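Local coordinates for IL-4-inducing protein (PDB 4EL6) that triggers interleukin-4 release from basophils by binding IgE, activating them without antigen through a beta/gamma-crystallin-type fold, at residues 12-15 with 16-20; 29-32 with 33-37. All blocks are in the same frame, centred on the assembly; numbering follows the deposited sequence.

Contact 1: residues 12-15 with 16-20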
loop_
_atom_site.group_PDB
_atom_site.type_symbol
_atom_site.label_atom_id
_atom_site.label_comp_id
_atom_site.label_asym_id
_atom_site.label_seq_id
_atom_site.Cartn_x
_atom_site.Cartn_y
_atom_site.Cartn_z
ATOM N N TYR A 12 -8.948 -0.530 -4.013
ATOM C CA TYR A 12 -10.282 -0.842 -4.568
ATOM C C TYR A 12 -11.292 -0.978 -3.492
ATOM O O TYR A 12 -10.988 -1.537 -2.437
ATOM C CB TYR A 12 -10.232 -2.192 -5.339
ATOM C CG TYR A 12 -9.346 -2.144 -6.531
ATOM C CD1 TYR A 12 -7.990 -2.420 -6.411
ATOM C CD2 TYR A 12 -9.842 -1.796 -7.795
ATOM C CE1 TYR A 12 -7.147 -2.405 -7.509
ATOM C CE2 TYR A 12 -8.980 -1.772 -8.890
ATOM C CZ TYR A 12 -7.633 -2.057 -8.723
ATOM O OH TYR A 12 -6.766 -2.031 -9.779
ATOM N N ASP A 13 -12.517 -0.546 -3.783
ATOM C CA ASP A 13 -13.609 -0.626 -2.816
ATOM C C ASP A 13 -13.940 -2.086 -2.463
ATOM O O ASP A 13 -14.242 -2.412 -1.321
ATOM C CB ASP A 13 -14.863 0.064 -3.372
ATOM C CG ASP A 13 -14.919 1.567 -3.099
ATOM O OD1 ASP A 13 -13.927 2.205 -2.675
ATOM O OD2 ASP A 13 -16.007 2.126 -3.362
ATOM N N GLU A 14 -13.914 -2.959 -3.449
ATOM C CA GLU A 14 -14.374 -4.320 -3.276
ATOM C C GLU A 14 -13.211 -5.291 -3.341
ATOM O O GLU A 14 -12.108 -4.953 -3.787
ATOM C CB GLU A 14 -15.382 -4.674 -4.357
ATOM C CG GLU A 14 -16.748 -4.006 -4.157
ATOM C CD GLU A 14 -17.545 -4.120 -5.425
ATOM O OE1 GLU A 14 -17.819 -5.279 -5.799
ATOM O OE2 GLU A 14 -17.825 -3.069 -6.065
ATOM N N THR A 15 -13.438 -6.498 -2.888
ATOM C CA THR A 15 -12.418 -7.512 -2.997
ATOM C C THR A 15 -12.216 -7.905 -4.451
ATOM O O THR A 15 -13.020 -7.604 -5.305
ATOM C CB THR A 15 -12.770 -8.799 -2.182
ATOM O OG1 THR A 15 -13.978 -9.266 -2.693
ATOM C CG2 THR A 15 -12.900 -8.596 -0.676
ATOM N N TYR A 16 -11.087 -8.549 -4.710
ATOM C CA TYR A 16 -10.644 -8.973 -6.034
ATOM C C TYR A 16 -10.679 -7.866 -7.097
ATOM O O TYR A 16 -11.130 -8.043 -8.236
ATOM C CB TYR A 16 -11.426 -10.194 -6.465
ATOM C CG TYR A 16 -11.182 -11.389 -5.567
ATOM C CD1 TYR A 16 -10.118 -12.233 -5.816
ATOM C CD2 TYR A 16 -12.032 -11.659 -4.546
ATOM C CE1 TYR A 16 -9.871 -13.328 -5.007
ATOM C CE2 TYR A 16 -11.800 -12.721 -3.726
ATOM C CZ TYR A 16 -10.740 -13.558 -3.986
ATOM O OH TYR A 16 -10.574 -14.657 -3.133
ATOM N N GLU A 17 -10.246 -6.676 -6.680
ATOM C CA GLU A 17 -9.986 -5.574 -7.622
ATOM C C GLU A 17 -11.242 -5.131 -8.393
ATOM O O GLU A 17 -11.150 -4.770 -9.567
ATOM C CB GLU A 17 -8.793 -5.924 -8.522
ATOM C CG GLU A 17 -7.514 -6.268 -7.760
ATOM C CD GLU A 17 -7.413 -7.691 -7.208
ATOM O OE1 GLU A 17 -6.847 -7.871 -6.089
ATOM O OE2 GLU A 17 -7.905 -8.654 -7.856
ATOM N N ARG A 18 -12.374 -5.138 -7.703
ATOM C CA ARG A 18 -13.650 -4.697 -8.286
ATOM C C ARG A 18 -14.061 -3.370 -7.657
ATOM O O ARG A 18 -13.658 -3.017 -6.552
ATOM C CB ARG A 18 -14.727 -5.743 -7.999
ATOM C CG ARG A 18 -14.456 -6.995 -8.806
ATOM C CD ARG A 18 -15.233 -8.182 -8.398
ATOM N NE ARG A 18 -15.083 -8.600 -7.034
ATOM C CZ ARG A 18 -15.711 -9.595 -6.434
ATOM N NH1 ARG A 18 -16.604 -10.321 -7.097
ATOM N NH2 ARG A 18 -15.475 -9.838 -5.177
ATOM N N GLY A 19 -14.876 -2.635 -8.422
ATOM C CA GLY A 19 -15.524 -1.480 -7.918
ATOM C C GLY A 19 -14.669 -0.280 -8.077
ATOM O O GLY A 19 -13.693 -0.293 -8.835
ATOM N N SER A 20 -15.098 0.771 -7.409
ATOM C CA SER A 20 -14.432 2.060 -7.514
ATOM C C SER A 20 -13.030 1.952 -6.920
ATOM O O SER A 20 -12.762 1.079 -6.110
ATOM C CB SER A 20 -15.259 3.129 -6.810
ATOM O OG SER A 20 -15.344 2.841 -5.431
HETATM O O HOH W 1 -17.391 0.082 -5.727
#

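Contact 2: residues 29-32 with 33-37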
loop_
_atom_site.group_PDB
_atom_site.type_symbol
_atom_site.label_atom_id
_atom_site.label_comp_id
_atom_site.label_asym_id
_atom_site.label_seq_id
_atom_site.Cartn_x
_atom_site.Cartn_y
_atom_site.Cartn_z
ATOM N N GLY A 29 1.165 10.860 5.383
ATOM C CA GLY A 29 1.329 10.556 6.750
ATOM C C GLY A 29 0.120 10.361 7.691
ATOM O O GLY A 29 0.257 9.824 8.826
ATOM N N SER A 30 -1.065 10.731 7.235
ATOM C CA SER A 30 -2.278 10.477 7.982
ATOM C C SER A 30 -3.499 10.481 7.074
ATOM O O SER A 30 -3.647 11.389 6.229
ATOM C CB SER A 30 -2.472 11.420 9.162
ATOM O OG SER A 30 -2.449 12.789 8.741
ATOM N N LEU A 31 -4.346 9.472 7.266
ATOM C CA LEU A 31 -5.602 9.311 6.578
ATOM C C LEU A 31 -6.614 9.102 7.679
ATOM O O LEU A 31 -6.526 8.140 8.465
ATOM C CB LEU A 31 -5.565 8.116 5.626
ATOM C CG LEU A 31 -4.441 8.066 4.590
ATOM C CD1 LEU A 31 -4.368 6.672 3.930
ATOM C CD2 LEU A 31 -4.709 9.097 3.517
ATOM N N SER A 32 -7.570 9.995 7.750
ATOM C CA SER A 32 -8.560 9.968 8.777
ATOM C C SER A 32 -9.945 10.290 8.160
ATOM O O SER A 32 -10.099 11.291 7.447
ATOM C CB SER A 32 -8.220 10.993 9.851
ATOM O OG SER A 32 -9.280 11.004 10.803
ATOM N N PRO A 33 -10.939 9.469 8.442
ATOM C CA PRO A 33 -10.766 8.203 9.146
ATOM C C PRO A 33 -9.912 7.228 8.312
ATOM O O PRO A 33 -9.670 7.400 7.125
ATOM C CB PRO A 33 -12.195 7.646 9.207
ATOM C CG PRO A 33 -12.798 8.172 7.972
ATOM C CD PRO A 33 -12.243 9.548 7.771
ATOM N N PRO A 34 -9.523 6.121 8.954
ATOM C CA PRO A 34 -8.663 5.198 8.161
ATOM C C PRO A 34 -9.353 4.645 6.881
ATOM O O PRO A 34 -10.555 4.433 6.901
ATOM C CB PRO A 34 -8.323 4.068 9.153
ATOM C CG PRO A 34 -8.526 4.743 10.528
ATOM C CD PRO A 34 -9.664 5.723 10.359
ATOM N N TRP A 35 -8.591 4.435 5.817
ATOM C CA TRP A 35 -9.110 3.843 4.564
ATOM C C TRP A 35 -9.284 2.386 4.681
ATOM O O TRP A 35 -8.379 1.726 5.160
ATOM C CB TRP A 35 -8.170 4.189 3.455
ATOM C CG TRP A 35 -8.252 5.648 3.106
ATOM C CD1 TRP A 35 -8.856 6.683 3.841
ATOM C CD2 TRP A 35 -7.682 6.284 1.941
ATOM N NE1 TRP A 35 -8.682 7.882 3.178
ATOM C CE2 TRP A 35 -8.004 7.693 2.040
ATOM C CE3 TRP A 35 -6.955 5.829 0.847
ATOM C CZ2 TRP A 35 -7.650 8.597 1.035
ATOM C CZ3 TRP A 35 -6.586 6.748 -0.106
ATOM C CH2 TRP A 35 -6.929 8.096 -0.010
ATOM N N THR A 36 -10.448 1.860 4.286
ATOM C CA THR A 36 -10.750 0.423 4.421
ATOM C C THR A 36 -11.061 -0.201 3.082
ATOM O O THR A 36 -12.223 -0.554 2.784
ATOM C CB THR A 36 -11.920 0.240 5.385
ATOM O OG1 THR A 36 -13.027 1.048 4.912
ATOM C CG2 THR A 36 -11.497 0.634 6.797
ATOM N N PRO A 37 -10.065 -0.348 2.204
ATOM C CA PRO A 37 -10.302 -0.940 0.896
ATOM C C PRO A 37 -10.553 -2.465 1.005
ATOM O O PRO A 37 -10.139 -3.164 1.970
ATOM C CB PRO A 37 -9.011 -0.695 0.184
ATOM C CG PRO A 37 -7.951 -0.794 1.286
ATOM C CD PRO A 37 -8.630 -0.070 2.412
HETATM O O HOH W 2 -9.979 9.795 4.876
#

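Contact 1: residues 12-15 with 16-20
With CG anti to its carbonyl carbon (chi1 -64°), Tyr12 lays its ring against the backbone of Glu17, while a bend at chi3 (-58°) turns the Arg18 guanidinium back to Thr15. Glu17 CA stands over one face of the Tyr12 ring, 3.8 Å from its centroid, in a CH-pi contact. The Glu17 side chain continues past the ring, its CG 3.9 Å from Tyr12 CE1, so the aliphatic part of a polar residue packs on the aromatic surface. Arg18 grips Thr15 side-on: NE reaches the carbonyl O of Thr15 at 2.9 Å, and NH2 reaches Thr15 OG1 at 3.0 Å, both acceptors lying in the guanidinium plane. This pairing holds the planar group from turning and suits a long side chain with several donors, here facing a carbonyl and a hydroxyl of one residue. Backbone hydrogen bonds run from Asp13 N to Ser20 O (2.8 Å) and from Glu14 N to Arg18 O (3.1 Å). Gly19 has positive phi (88°), and a CB here would run into Glu14 OE2, 3.4 Å from Gly19 CA. A water accepts from Ser20 N and donates to Glu14 OE2. Ser39 OG, from strand 39-41 beside strand 9-12, hydrogen-bonds with Glu14 O and Glu17 N. A tyrosine folded over a turn that ends in glycine is consistent with the folded first hairpin of a beta/gamma-crystallin Greek key.

Contact 2: residues 29-32 with 33-37
Leu31 to Pro34 form a tight reversal around the cis peptide bond between Ser32 and Pro33, with Ser32 extended at phi -138° and psi 130°. This is a type VIb beta turn, the class defined by a cis proline at its third position, and it lies in the long loop between strands 21-24 and 39-41 of the crystallin-type fold. The CA atoms of Leu31 and Pro34 come within 5.4 Å of each other. Pro34 has no N-H to offer to Leu31 O, so the shape rests on the cis bond and on proline's restricted backbone rather than on the usual turn hydrogen bond. Folding the chain back in this way lets Leu31 meet Trp35, and the two side chains cross at about a right angle. Leu31 CG lies beside its backbone N (chi1 -54°), and with the next torsion near anti both methyls come to one face of the indole. CD1 sits over the five-membered ring, 4.1 Å from its centroid, in a CH-pi contact. CD2 lies along the CE2-CZ2 side, 3.9 Å from Trp35 CE2. A branched aliphatic residue suits this place because its two methyls spread across the broad flat ring. The Trp35 side chain also touches Ile22 and Val24 of strand 21-24, joining the loop to the sheet. The polar edge of the indole faces a water lying in the ring plane. It accepts from Trp35 NE1 at 2.9 Å and donates to Pro33 O at 3.3 Å, with a weak bond to Ser32 O.

How the contacts relate
From the N terminus, strand 9-12 leads into contact 1, which closes the short connection to strand 21-24, its antiparallel neighbour. Only after that strand does the chain enter the longer loop holding contact 2, which delivers it to strand 39-41, on the other side of strand 9-12. The two contacts therefore follow in series, neither nested nor crossed, with centres about 17 Å apart. They meet where the loop rejoins the sheet: Pro37 CB packs 3.4 Å from Tyr12 O. Contact 1 thus lies at the strand ends of the four-stranded sheet, joining an inner strand to an outermost one. Contact 2 reaches toward the other sheet, through backbone hydrogen bonds to Ile87 and Ser88 just before strand 89-95.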